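Local coordinates for beta-L-arabinobiosidase (Bacteroides thetaiotaomicron, PDB 5MQR), which probably hydrolyses glycosidic bonds in plant pectin, its chain carrying a sialidase-like beta propeller besides a second glycoside hydrolase domain, at residues 156-161 with 229-234; 161-166 with 190-195; 240-245 with 253-258. All coordinates share one frame; numbering follows the deposited sequence.

Contact 1 (156-161 with 229-234); sequences YVSKSG and VKACQE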
ATOM      1  N   TYR A 156     -20.123  28.447   6.591  1.00 25.85           N
ATOM      2  CA  TYR A 156     -21.007  27.508   7.311  1.00 26.31           C
ATOM      3  C   TYR A 156     -22.097  26.997   6.368  1.00 27.16           C
ATOM      4  O   TYR A 156     -22.794  27.793   5.731  1.00 28.36           O
ATOM      5  CB  TYR A 156     -21.677  28.206   8.509  1.00 26.84           C
ATOM      6  CG  TYR A 156     -22.718  27.361   9.212  1.00 27.20           C
ATOM      7  CD1 TYR A 156     -22.342  26.196   9.865  1.00 26.94           C
ATOM      8  CD2 TYR A 156     -24.058  27.730   9.245  1.00 27.67           C
ATOM      9  CE1 TYR A 156     -23.256  25.399  10.509  1.00 27.47           C
ATOM     10  CE2 TYR A 156     -24.990  26.945   9.895  1.00 28.23           C
ATOM     11  CZ  TYR A 156     -24.590  25.772  10.524  1.00 28.28           C
ATOM     12  OH  TYR A 156     -25.473  24.943  11.204  1.00 28.67           O
ATOM     13  N   VAL A 157     -22.286  25.688   6.307  1.00 27.33           N
ATOM     14  CA  VAL A 157     -23.429  25.101   5.610  1.00 27.87           C
ATOM     15  C   VAL A 157     -24.489  24.768   6.656  1.00 28.84           C
ATOM     16  O   VAL A 157     -24.259  23.952   7.557  1.00 28.08           O
ATOM     17  CB  VAL A 157     -23.047  23.817   4.826  1.00 27.32           C
ATOM     18  CG1 VAL A 157     -24.296  23.187   4.178  1.00 28.18           C
ATOM     19  CG2 VAL A 157     -21.997  24.138   3.783  1.00 26.64           C
ATOM     20  N   SER A 158     -25.656  25.386   6.518  1.00 30.59           N
ATOM     21  CA  SER A 158     -26.720  25.254   7.503  1.00 31.92           C
ATOM     22  C   SER A 158     -27.439  23.907   7.415  1.00 32.97           C
ATOM     23  O   SER A 158     -27.212  23.101   6.496  1.00 32.36           O
ATOM     24  CB  SER A 158     -27.714  26.393   7.354  1.00 33.08           C
ATOM     25  OG  SER A 158     -28.607  26.144   6.290  1.00 33.45           O
ATOM     26  N   LYS A 159     -28.295  23.666   8.395  1.00 34.69           N
ATOM     27  CA  LYS A 159     -29.076  22.439   8.452  1.00 36.44           C
ATOM     28  C   LYS A 159     -30.042  22.318   7.285  1.00 36.34           C
ATOM     29  O   LYS A 159     -30.223  21.237   6.775  1.00 37.62           O
ATOM     30  CB  LYS A 159     -29.824  22.342   9.772  1.00 38.50           C
ATOM     31  CG  LYS A 159     -28.864  22.056  10.904  1.00 39.38           C
ATOM     32  CD  LYS A 159     -29.604  21.983  12.221  1.00 41.45           C
ATOM     33  CE  LYS A 159     -28.634  21.847  13.393  1.00 42.05           C
ATOM     34  NZ  LYS A 159     -29.413  22.135  14.638  1.00 43.96           N
ATOM     35  N   SER A 160     -30.594  23.430   6.831  1.00 36.32           N
ATOM     36  CA  SER A 160     -31.427  23.467   5.624  1.00 36.60           C
ATOM     37  C   SER A 160     -30.633  23.520   4.281  1.00 35.80           C
ATOM     38  O   SER A 160     -31.218  23.810   3.237  1.00 37.15           O
ATOM     39  CB  SER A 160     -32.379  24.666   5.722  1.00 37.02           C
ATOM     40  OG  SER A 160     -31.649  25.878   5.713  1.00 37.18           O
ATOM     41  N   GLY A 161     -29.323  23.280   4.310  1.00 34.26           N
ATOM     42  CA  GLY A 161     -28.489  23.262   3.117  1.00 33.37           C
ATOM     43  C   GLY A 161     -28.111  24.597   2.489  1.00 33.38           C
ATOM     44  O   GLY A 161     -27.672  24.607   1.344  1.00 32.97           O
ATOM     45  N   VAL A 229     -32.047  33.771   8.751  1.00 35.93           N
ATOM     46  CA  VAL A 229     -31.917  34.131  10.156  1.00 36.82           C
ATOM     47  C   VAL A 229     -31.618  32.886  10.987  1.00 37.16           C
ATOM     48  O   VAL A 229     -30.699  32.901  11.801  1.00 36.67           O
ATOM     49  CB  VAL A 229     -33.176  34.876  10.691  1.00 38.07           C
ATOM     50  CG1 VAL A 229     -33.111  35.082  12.213  1.00 38.32           C
ATOM     51  CG2 VAL A 229     -33.341  36.214   9.981  1.00 38.06           C
ATOM     52  N   LYS A 230     -32.362  31.808  10.747  1.00 38.39           N
ATOM     53  CA  LYS A 230     -32.116  30.521  11.423  1.00 39.15           C
ATOM     54  C   LYS A 230     -30.716  29.988  11.170  1.00 37.09           C
ATOM     55  O   LYS A 230     -30.113  29.420  12.073  1.00 36.29           O
ATOM     56  CB  LYS A 230     -33.168  29.431  11.047  1.00 41.27           C
ATOM     57  CG  LYS A 230     -34.453  29.519  11.869  1.00 44.41           C
ATOM     58  CD  LYS A 230     -35.680  28.760  11.309  1.00 46.57           C
ATOM     59  CE  LYS A 230     -36.948  29.575  11.618  1.00 49.25           C
ATOM     60  NZ  LYS A 230     -38.268  28.901  11.376  1.00 51.48           N
ATOM     61  N   ALA A 231     -30.237  30.137   9.935  1.00 35.92           N
ATOM     62  CA  ALA A 231     -28.907  29.681   9.537  1.00 34.60           C
ATOM     63  C   ALA A 231     -27.806  30.419  10.312  1.00 33.81           C
ATOM     64  O   ALA A 231     -26.832  29.791  10.753  1.00 32.74           O
ATOM     65  CB  ALA A 231     -28.697  29.831   8.026  1.00 34.10           C
ATOM     66  N   CYS A 232     -27.976  31.730  10.461  1.00 33.69           N
ATOM     67  CA  CYS A 232     -27.060  32.542  11.237  1.00 33.75           C
ATOM     68  C   CYS A 232     -27.133  32.162  12.713  1.00 34.32           C
ATOM     69  O   CYS A 232     -26.102  32.010  13.362  1.00 34.05           O
ATOM     70  CB  CYS A 232     -27.351  34.025  11.066  1.00 34.16           C
ATOM     71  SG  CYS A 232     -27.040  34.646   9.394  1.00 34.28           S
ATOM     72  N   GLN A 233     -28.341  31.967  13.227  1.00 35.02           N
ATOM     73  CA  GLN A 233     -28.518  31.584  14.623  1.00 35.28           C
ATOM     74  C   GLN A 233     -27.816  30.260  14.965  1.00 34.64           C
ATOM     75  O   GLN A 233     -27.343  30.092  16.094  1.00 34.33           O
ATOM     76  CB  GLN A 233     -30.017  31.509  14.979  1.00 36.10           C
ATOM     77  CG  GLN A 233     -30.304  31.400  16.477  1.00 36.61           C
ATOM     78  CD  GLN A 233     -29.704  32.564  17.258  1.00 36.55           C
ATOM     79  OE1 GLN A 233     -29.999  33.712  16.974  1.00 36.95           O
ATOM     80  NE2 GLN A 233     -28.845  32.269  18.219  1.00 36.40           N
ATOM     81  N   GLU A 234     -27.764  29.337  13.997  1.00 34.04           N
ATOM     82  CA  GLU A 234     -27.044  28.068  14.139  1.00 33.64           C
ATOM     83  C   GLU A 234     -25.542  28.261  14.314  1.00 33.03           C
ATOM     84  O   GLU A 234     -24.895  27.449  14.974  1.00 32.53           O
ATOM     85  CB  GLU A 234     -27.226  27.160  12.908  1.00 33.44           C
ATOM     86  CG  GLU A 234     -28.594  26.501  12.777  1.00 34.31           C
ATOM     87  CD  GLU A 234     -28.811  25.845  11.422  1.00 34.03           C
ATOM     88  OE1 GLU A 234     -27.835  25.490  10.723  1.00 32.89           O
ATOM     89  OE2 GLU A 234     -29.989  25.685  11.049  1.00 35.40           O
TER
HETATM   90  O   HOH W   1     -30.736  25.740   8.411  1.00 31.54           O

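Contact 2 (161-166 with 190-195); sequences GRLITM and REIKKD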
ATOM      1  N   GLY A 161     -29.323  23.280   4.310  1.00 34.26           N
ATOM      2  CA  GLY A 161     -28.489  23.262   3.117  1.00 33.37           C
ATOM      3  C   GLY A 161     -28.111  24.597   2.489  1.00 33.38           C
ATOM      4  O   GLY A 161     -27.672  24.607   1.344  1.00 32.97           O
ATOM      5  N   ARG A 162     -28.270  25.710   3.214  1.00 33.56           N
ATOM      6  CA  ARG A 162     -27.788  27.030   2.766  1.00 33.69           C
ATOM      7  C   ARG A 162     -26.300  27.275   3.069  1.00 32.40           C
ATOM      8  O   ARG A 162     -25.737  26.742   4.049  1.00 31.57           O
ATOM      9  CB  ARG A 162     -28.643  28.139   3.367  1.00 35.64           C
ATOM     10  CG  ARG A 162     -30.088  28.111   2.863  1.00 37.81           C
ATOM     11  CD  ARG A 162     -30.941  29.078   3.656  1.00 39.69           C
ATOM     12  NE  ARG A 162     -32.259  29.306   3.057  1.00 41.46           N
ATOM     13  CZ  ARG A 162     -32.737  30.482   2.634  1.00 42.66           C
ATOM     14  NH1 ARG A 162     -32.038  31.610   2.701  1.00 42.49           N
ATOM     15  NH2 ARG A 162     -33.966  30.535   2.138  1.00 44.69           N
ATOM     16  N   LEU A 163     -25.653  28.057   2.208  1.00 30.77           N
ATOM     17  CA  LEU A 163     -24.237  28.339   2.370  1.00 29.44           C
ATOM     18  C   LEU A 163     -24.109  29.744   2.884  1.00 28.94           C
ATOM     19  O   LEU A 163     -24.531  30.660   2.216  1.00 29.04           O
ATOM     20  CB  LEU A 163     -23.464  28.179   1.057  1.00 28.91           C
ATOM     21  CG  LEU A 163     -21.944  28.451   1.131  1.00 28.40           C
ATOM     22  CD1 LEU A 163     -21.227  27.588   2.161  1.00 27.99           C
ATOM     23  CD2 LEU A 163     -21.304  28.222  -0.228  1.00 28.25           C
ATOM     24  N   ILE A 164     -23.530  29.905   4.073  1.00 28.29           N
ATOM     25  CA  ILE A 164     -23.233  31.226   4.628  1.00 28.23           C
ATOM     26  C   ILE A 164     -21.720  31.433   4.577  1.00 27.46           C
ATOM     27  O   ILE A 164     -20.947  30.522   4.917  1.00 26.84           O
ATOM     28  CB  ILE A 164     -23.741  31.383   6.081  1.00 28.64           C
ATOM     29  CG1 ILE A 164     -25.198  30.906   6.230  1.00 29.24           C
ATOM     30  CG2 ILE A 164     -23.619  32.829   6.558  1.00 29.07           C
ATOM     31  CD1 ILE A 164     -26.212  31.589   5.354  1.00 29.78           C
ATOM     32  N   THR A 165     -21.294  32.609   4.127  1.00 27.26           N
ATOM     33  CA  THR A 165     -19.885  32.989   4.215  1.00 26.86           C
ATOM     34  C   THR A 165     -19.778  34.159   5.189  1.00 27.37           C
ATOM     35  O   THR A 165     -20.731  34.920   5.353  1.00 27.26           O
ATOM     36  CB  THR A 165     -19.251  33.275   2.836  1.00 26.39           C
ATOM     37  OG1 THR A 165     -17.832  33.452   2.968  1.00 25.36           O
ATOM     38  CG2 THR A 165     -19.877  34.498   2.177  1.00 26.96           C
HETATM   39  N   MSE A 166     -18.637  34.264   5.876  1.00 27.72           N
HETATM   40  CA  MSE A 166     -18.490  35.251   6.958  1.00 28.84           C
HETATM   41  C   MSE A 166     -17.100  35.815   7.000  1.00 28.58           C
HETATM   42  O   MSE A 166     -16.130  35.184   6.570  1.00 27.82           O
HETATM   43  CB  MSE A 166     -18.858  34.687   8.339  1.00 29.78           C
HETATM   44  CG  MSE A 166     -18.070  33.421   8.696  1.00 30.30           C
HETATM   45 SE   MSE A 166     -18.706  32.561  10.369  1.00 32.43          SE
HETATM   46  CE  MSE A 166     -19.362  30.886   9.586  1.00 31.53           C
ATOM     47  N   ARG A 190     -23.024  36.796   4.810  1.00 30.17           N
ATOM     48  CA  ARG A 190     -23.997  36.849   3.721  1.00 30.71           C
ATOM     49  C   ARG A 190     -24.205  35.469   3.117  1.00 30.85           C
ATOM     50  O   ARG A 190     -23.317  34.627   3.169  1.00 29.74           O
ATOM     51  CB  ARG A 190     -23.567  37.853   2.650  1.00 30.42           C
ATOM     52  CG  ARG A 190     -22.484  37.379   1.700  1.00 29.57           C
ATOM     53  CD  ARG A 190     -21.872  38.555   0.941  1.00 29.65           C
ATOM     54  NE  ARG A 190     -22.895  39.364   0.285  1.00 30.35           N
ATOM     55  CZ  ARG A 190     -22.653  40.415  -0.487  1.00 30.58           C
ATOM     56  NH1 ARG A 190     -21.413  40.826  -0.734  1.00 30.58           N
ATOM     57  NH2 ARG A 190     -23.668  41.057  -1.022  1.00 31.16           N
ATOM     58  N   GLU A 191     -25.387  35.249   2.556  1.00 32.12           N
ATOM     59  CA  GLU A 191     -25.704  33.977   1.961  1.00 32.58           C
ATOM     60  C   GLU A 191     -25.099  33.908   0.572  1.00 32.53           C
ATOM     61  O   GLU A 191     -25.112  34.895  -0.159  1.00 32.16           O
ATOM     62  CB  GLU A 191     -27.211  33.783   1.873  1.00 33.75           C
ATOM     63  CG  GLU A 191     -27.564  32.400   1.316  1.00 34.33           C
ATOM     64  CD  GLU A 191     -28.979  31.966   1.612  1.00 35.24           C
ATOM     65  OE1 GLU A 191     -29.745  32.755   2.215  1.00 36.84           O
ATOM     66  OE2 GLU A 191     -29.326  30.831   1.237  1.00 35.08           O
ATOM     67  N   ILE A 192     -24.556  32.750   0.232  1.00 32.38           N
ATOM     68  CA  ILE A 192     -24.234  32.420  -1.144  1.00 33.54           C
ATOM     69  C   ILE A 192     -25.346  31.513  -1.720  1.00 34.89           C
ATOM     70  O   ILE A 192     -25.676  30.469  -1.159  1.00 33.88           O
ATOM     71  CB  ILE A 192     -22.858  31.755  -1.251  1.00 32.91           C
ATOM     72  CG1 ILE A 192     -21.756  32.741  -0.821  1.00 32.61           C
ATOM     73  CG2 ILE A 192     -22.613  31.266  -2.683  1.00 33.01           C
ATOM     74  CD1 ILE A 192     -20.482  32.053  -0.373  1.00 32.18           C
ATOM     75  N   LYS A 193     -25.918  31.928  -2.844  1.00 37.62           N
ATOM     76  CA  LYS A 193     -27.061  31.221  -3.451  1.00 40.78           C
ATOM     77  C   LYS A 193     -26.642  30.258  -4.555  1.00 41.30           C
ATOM     78  O   LYS A 193     -25.530  30.348  -5.076  1.00 39.63           O
ATOM     79  CB  LYS A 193     -28.111  32.236  -3.909  1.00 42.83           C
ATOM     80  CG  LYS A 193     -28.986  32.701  -2.745  1.00 45.22           C
ATOM     81  CD  LYS A 193     -29.323  34.184  -2.790  1.00 47.90           C
ATOM     82  CE  LYS A 193     -30.750  34.428  -2.292  1.00 50.74           C
ATOM     83  NZ  LYS A 193     -31.141  35.866  -2.367  1.00 52.10           N
ATOM     84  N   LYS A 194     -27.523  29.307  -4.869  1.00 44.97           N
ATOM     85  CA  LYS A 194     -27.216  28.272  -5.889  1.00 47.49           C
ATOM     86  C   LYS A 194     -26.802  28.886  -7.222  1.00 46.46           C
ATOM     87  O   LYS A 194     -25.875  28.393  -7.885  1.00 45.26           O
ATOM     88  CB  LYS A 194     -28.394  27.306  -6.112  1.00 51.12           C
ATOM     89  CG  LYS A 194     -28.189  25.949  -5.443  1.00 54.83           C
ATOM     90  CD  LYS A 194     -29.482  25.130  -5.375  1.00 57.88           C
ATOM     91  CE  LYS A 194     -29.666  24.413  -4.032  1.00 59.64           C
ATOM     92  NZ  LYS A 194     -31.127  24.133  -3.808  1.00 62.63           N
ATOM     93  N   ASP A 195     -27.473  29.986  -7.570  1.00 45.35           N
ATOM     94  CA  ASP A 195     -27.251  30.671  -8.835  1.00 45.09           C
ATOM     95  C   ASP A 195     -25.981  31.533  -8.895  1.00 43.41           C
ATOM     96  O   ASP A 195     -25.789  32.259  -9.868  1.00 44.16           O
ATOM     97  CB  ASP A 195     -28.503  31.500  -9.213  1.00 46.34           C
ATOM     98  CG  ASP A 195     -28.797  32.648  -8.234  1.00 46.87           C
ATOM     99  OD1 ASP A 195     -27.884  33.136  -7.544  1.00 46.46           O
ATOM    100  OD2 ASP A 195     -29.969  33.063  -8.150  1.00 48.81           O
TER
HETATM  101  O   HOH W   2     -27.573  29.117   0.098  1.00 27.61           O

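Contact 3 (240-245 with 253-258); sequences LYMMQW and DPIIPL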
ATOM      1  N   LEU A 240     -18.237  25.035  18.255  1.00 29.65           N
ATOM      2  CA  LEU A 240     -17.111  24.854  17.345  1.00 29.00           C
ATOM      3  C   LEU A 240     -16.830  26.096  16.476  1.00 28.40           C
ATOM      4  O   LEU A 240     -15.685  26.345  16.098  1.00 27.28           O
ATOM      5  CB  LEU A 240     -17.299  23.631  16.449  1.00 28.96           C
ATOM      6  CG  LEU A 240     -17.470  22.294  17.164  1.00 29.62           C
ATOM      7  CD1 LEU A 240     -17.530  21.205  16.118  1.00 29.45           C
ATOM      8  CD2 LEU A 240     -16.341  22.034  18.155  1.00 29.81           C
ATOM      9  N   TYR A 241     -17.875  26.848  16.156  1.00 28.53           N
ATOM     10  CA  TYR A 241     -17.735  28.107  15.438  1.00 28.65           C
ATOM     11  C   TYR A 241     -17.332  29.250  16.375  1.00 29.46           C
ATOM     12  O   TYR A 241     -16.529  30.097  15.987  1.00 29.63           O
ATOM     13  CB  TYR A 241     -19.009  28.416  14.613  1.00 28.47           C
ATOM     14  CG  TYR A 241     -19.015  27.607  13.335  1.00 27.59           C
ATOM     15  CD1 TYR A 241     -19.287  26.233  13.345  1.00 27.37           C
ATOM     16  CD2 TYR A 241     -18.652  28.191  12.129  1.00 27.03           C
ATOM     17  CE1 TYR A 241     -19.251  25.485  12.169  1.00 26.73           C
ATOM     18  CE2 TYR A 241     -18.611  27.463  10.958  1.00 26.60           C
ATOM     19  CZ  TYR A 241     -18.909  26.112  10.975  1.00 26.62           C
ATOM     20  OH  TYR A 241     -18.833  25.411   9.785  1.00 26.05           O
HETATM   21  N   MSE A 242     -17.827  29.263  17.614  1.00 30.51           N
HETATM   22  CA  MSE A 242     -17.416  30.309  18.583  1.00 31.29           C
HETATM   23  C   MSE A 242     -15.936  30.188  18.936  1.00 31.31           C
HETATM   24  O   MSE A 242     -15.249  31.209  19.086  1.00 31.80           O
HETATM   25  CB  MSE A 242     -18.286  30.312  19.826  1.00 32.08           C
HETATM   26  CG  MSE A 242     -19.765  30.526  19.533  1.00 32.71           C
HETATM   27 SE   MSE A 242     -20.062  32.225  18.622  1.00 33.64          SE
HETATM   28  CE  MSE A 242     -20.083  31.588  16.761  1.00 32.66           C
HETATM   29  N   MSE A 243     -15.411  28.962  18.977  1.00 31.20           N
HETATM   30  CA  MSE A 243     -13.977  28.729  19.174  1.00 31.77           C
HETATM   31  C   MSE A 243     -13.109  29.363  18.118  1.00 31.59           C
HETATM   32  O   MSE A 243     -11.922  29.608  18.356  1.00 31.53           O
HETATM   33  CB  MSE A 243     -13.642  27.243  19.172  1.00 31.96           C
HETATM   34  CG  MSE A 243     -14.213  26.499  20.378  1.00 33.53           C
HETATM   35 SE   MSE A 243     -13.475  27.138  22.089  1.00 36.95          SE
HETATM   36  CE  MSE A 243     -11.766  26.172  21.893  1.00 35.66           C
ATOM     37  N   GLN A 244     -13.679  29.623  16.942  1.00 31.40           N
ATOM     38  CA  GLN A 244     -12.946  30.219  15.826  1.00 30.55           C
ATOM     39  C   GLN A 244     -13.186  31.702  15.694  1.00 30.33           C
ATOM     40  O   GLN A 244     -12.799  32.291  14.701  1.00 30.76           O
ATOM     41  CB  GLN A 244     -13.311  29.509  14.521  1.00 30.21           C
ATOM     42  CG  GLN A 244     -13.035  28.016  14.552  1.00 30.17           C
ATOM     43  CD  GLN A 244     -13.466  27.313  13.280  1.00 30.28           C
ATOM     44  OE1 GLN A 244     -12.868  27.507  12.216  1.00 29.97           O
ATOM     45  NE2 GLN A 244     -14.526  26.503  13.379  1.00 30.67           N
ATOM     46  N   TRP A 245     -13.857  32.287  16.670  1.00 30.59           N
ATOM     47  CA  TRP A 245     -14.087  33.728  16.745  1.00 31.10           C
ATOM     48  C   TRP A 245     -13.292  34.397  17.878  1.00 30.95           C
ATOM     49  O   TRP A 245     -13.364  35.607  18.042  1.00 31.58           O
ATOM     50  CB  TRP A 245     -15.566  33.998  17.010  1.00 31.95           C
ATOM     51  CG  TRP A 245     -16.518  33.843  15.841  1.00 32.24           C
ATOM     52  CD1 TRP A 245     -16.293  33.211  14.640  1.00 31.78           C
ATOM     53  CD2 TRP A 245     -17.876  34.285  15.815  1.00 32.70           C
ATOM     54  NE1 TRP A 245     -17.431  33.269  13.860  1.00 32.26           N
ATOM     55  CE2 TRP A 245     -18.418  33.909  14.566  1.00 32.80           C
ATOM     56  CE3 TRP A 245     -18.691  34.961  16.735  1.00 33.41           C
ATOM     57  CZ2 TRP A 245     -19.735  34.206  14.208  1.00 33.36           C
ATOM     58  CZ3 TRP A 245     -19.995  35.257  16.384  1.00 33.89           C
ATOM     59  CH2 TRP A 245     -20.508  34.888  15.128  1.00 33.99           C
ATOM     60  N   ASP A 253     -15.492  37.416  26.127  1.00 43.34           N
ATOM     61  CA  ASP A 253     -16.901  37.385  25.721  1.00 43.47           C
ATOM     62  C   ASP A 253     -17.515  36.052  26.152  1.00 42.64           C
ATOM     63  O   ASP A 253     -16.957  35.002  25.824  1.00 41.42           O
ATOM     64  CB  ASP A 253     -17.073  37.551  24.201  1.00 43.27           C
ATOM     65  CG  ASP A 253     -18.496  37.990  23.809  1.00 43.77           C
ATOM     66  OD1 ASP A 253     -19.468  37.246  24.090  1.00 43.62           O
ATOM     67  OD2 ASP A 253     -18.631  39.086  23.219  1.00 43.32           O
ATOM     68  N   PRO A 254     -18.649  36.095  26.885  1.00 43.26           N
ATOM     69  CA  PRO A 254     -19.392  34.902  27.327  1.00 43.42           C
ATOM     70  C   PRO A 254     -19.658  33.841  26.253  1.00 42.56           C
ATOM     71  O   PRO A 254     -19.619  32.664  26.569  1.00 43.74           O
ATOM     72  CB  PRO A 254     -20.729  35.485  27.816  1.00 44.65           C
ATOM     73  CG  PRO A 254     -20.402  36.863  28.258  1.00 45.11           C
ATOM     74  CD  PRO A 254     -19.260  37.339  27.405  1.00 44.16           C
ATOM     75  N   ILE A 255     -19.904  34.234  25.000  1.00 42.02           N
ATOM     76  CA  ILE A 255     -20.227  33.253  23.925  1.00 41.13           C
ATOM     77  C   ILE A 255     -19.055  32.365  23.481  1.00 39.47           C
ATOM     78  O   ILE A 255     -19.272  31.379  22.759  1.00 38.75           O
ATOM     79  CB  ILE A 255     -20.837  33.925  22.658  1.00 41.22           C
ATOM     80  CG1 ILE A 255     -19.763  34.709  21.866  1.00 41.08           C
ATOM     81  CG2 ILE A 255     -22.053  34.777  23.029  1.00 41.98           C
ATOM     82  CD1 ILE A 255     -20.317  35.632  20.791  1.00 41.50           C
ATOM     83  N   ILE A 256     -17.828  32.744  23.856  1.00 38.36           N
ATOM     84  CA  ILE A 256     -16.639  31.952  23.535  1.00 37.50           C
ATOM     85  C   ILE A 256     -16.493  30.868  24.617  1.00 37.31           C
ATOM     86  O   ILE A 256     -16.413  31.195  25.800  1.00 37.00           O
ATOM     87  CB  ILE A 256     -15.333  32.796  23.464  1.00 37.02           C
ATOM     88  CG1 ILE A 256     -15.484  34.068  22.592  1.00 37.29           C
ATOM     89  CG2 ILE A 256     -14.191  31.939  22.947  1.00 36.26           C
ATOM     90  CD1 ILE A 256     -15.771  33.848  21.109  1.00 36.56           C
ATOM     91  N   PRO A 257     -16.458  29.585  24.220  1.00 37.68           N
ATOM     92  CA  PRO A 257     -16.379  28.515  25.238  1.00 39.14           C
ATOM     93  C   PRO A 257     -15.087  28.501  26.076  1.00 39.97           C
ATOM     94  O   PRO A 257     -15.149  28.344  27.290  1.00 40.37           O
ATOM     95  CB  PRO A 257     -16.483  27.220  24.407  1.00 38.03           C
ATOM     96  CG  PRO A 257     -17.129  27.626  23.129  1.00 37.48           C
ATOM     97  CD  PRO A 257     -16.682  29.037  22.866  1.00 37.29           C
ATOM     98  N   LEU A 258     -13.945  28.633  25.403  1.00 40.64           N
ATOM     99  CA  LEU A 258     -12.625  28.663  26.031  1.00 41.13           C
ATOM    100  C   LEU A 258     -12.051  30.031  25.706  1.00 40.97           C
ATOM    101  O   LEU A 258     -11.799  30.328  24.551  1.00 40.44           O
ATOM    102  CB  LEU A 258     -11.725  27.555  25.464  1.00 40.80           C
ATOM    103  CG  LEU A 258     -10.315  27.404  26.068  1.00 41.19           C
ATOM    104  CD1 LEU A 258     -10.381  27.025  27.545  1.00 41.73           C
ATOM    105  CD2 LEU A 258      -9.489  26.382  25.294  1.00 40.34           C
TER

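Contact 1 (156-161 with 229-234)
Tyr156 and Lys159 share one carboxylate oxygen of Glu234. The phenol OH of Tyr156 donates to Glu234 OE1 in a very short bond of 2.5 Å, the oxygen lying at the ring edge, close to its plane. Ring and carboxylate stand almost perpendicular, 85° apart, and the two side chains cross at about a right angle. The second donor is the backbone: Lys159 N reaches Glu234 OE1 over 3.0 Å at a fairly straight 156°, meeting the syn lone pair. The other oxygen is served by a water, which donates to Glu234 OE2 at 2.7 Å and accepts from Ser160 N at 2.8 Å. Ser158 OG also bonds this water, although its stronger partner is the backbone N of Arg162. Both carboxylate oxygens are thus tied to the chain from 158 to 161, a type I turn that links two adjacent antiparallel strands, 148-157 and 163-170, of a propeller blade. Helix 226-236 packs against this hairpin, and Glu234 ties it to the turn. The Tyr156 side chain leaves the strand toward the helix with CG anti to the backbone N (chi1 174°), which carries the hydroxyl across to Glu234. The aliphatic stem of Lys159 slants across the same carboxylate, CB coming 3.6 Å from Glu234 OE2, while its NZ stays beyond direct contact with that oxygen, 5.1 Å away. One helical turn back, Ala231 CB rests on Ser158 CB at 3.6 Å, bringing the two backbones close, and Ile164 of the neighbouring strand touches the same alanine.

Contact 2 (161-166 with 190-195)
Leu163 N, Glu191 OE2 and Ile192 O converge on a single water molecule. It accepts from Leu163 N at 3.0 Å and donates to Glu191 OE2 at 2.7 Å and to Ile192 O at 2.6 Å, so it bridges the backbones of Leu163 and Ile192 and holds the glutamate to both. The other oxygen of the carboxylate meets Arg162: NH1 forms a salt bridge to Glu191 OE1 over 2.6 Å. As a hydrogen bond it is weak, bent to 118°, with the guanidinium and carboxylate planes 51° apart. The same NH1 has a second acidic partner in Asp225, so the arginine probably balances two negative charges. With an alanine here, both Glu191 OE1 and Asp225 are likely to lose their cationic mate, and the Glu191 carboxylate would be held mainly by its water. Strands 163-170 and 186-192 are the two inner, antiparallel strands of a four-stranded blade of the beta propeller. Thr165 and Arg190 make a hydrogen-bonded pair: Thr165 N donates to Arg190 O and Arg190 N to Thr165 O, both at 3.0 Å. Ile164 and Glu191 form the next, non-hydrogen-bonded pair. On the face bearing Leu163, Thr165, Arg190 and Ile192, the side chains meet across the strands through carbon atoms. Ile192 CD1 packs on Thr165 CG2 at 3.6 Å and on Leu163 CD2 at 3.9 Å, the leucine and isoleucine running side by side. Thr165 turns its hydroxyl anti to the backbone N (chi1 -172°), where it bonds to the carbonyl of Gly154, and this leaves the methyl to meet Ile192. The Arg190 guanidinium bonds the carbonyls of Val122 and Gly199.

Contact 3 (240-245 with 253-258)
Trp245 presents its indole to Ile255 obliquely, CE3 lying 4.4 Å from the CD1 methyl of the isoleucine. One face of that indole is taken within its own segment by Met242, whose CE sits 3.4 Å above the plane, over the centre, the methyl packed on the ring face in a CH-pi manner. Arg187 adds a cation-pi interaction with the same ring. Met242, a selenomethionine in this crystal, is bent at both chi2 (-59°) and chi3 (96°), a curl that sets the methyl on the tryptophan and leaves SE 4.0 Å from Ile255 CD1. Nearer the backbone, Met242 CB meets the proline ring at Pro257 CD, 3.7 Å away. Trp245 CB in turn receives Ile256 CD1 at 4.1 Å. Met243, also a selenomethionine, crosses the proline obliquely. Its SE lies 3.8 Å from Pro257 CB and the same 3.8 Å from Leu258 CB, touching both residues with one large atom. The partner segment has no regular structure, but it opens with an Asx turn in which Asp253 OD1 accepts from Ile255 N at 3.2 Å, while OD2 of that aspartate bonds Tyr205 on strand 202-206. Both segments belong to the connection between two four-stranded sheets, ending in 202-206 and beginning with 266-269, and the apolar contact folds this long passage back on itself, consistent with an inter-blade linker of a beta propeller.

In the fold
Contacts 1 and 2 build on the same blade, their centres about 9 Å apart and Gly161 common to both. Strands 148-157 and 163-170 are neighbours in it, probably joined by a hydrogen bond between Tyr156 O and Ile164 N, 2.8 Å apart. Contact 3 follows later in the chain, its centre about 17 Å from that of contact 1 and about 22 Å from that of contact 2. Met166 bridges that gap, its SE lying 3.8 Å from Trp245 NE1, and Tyr241 stacks edge-to-face with Tyr156. The side chains of Tyr156, Thr165 and Trp245 each lie near a bound calcium ion, about 7, 8 and 9 Å away respectively.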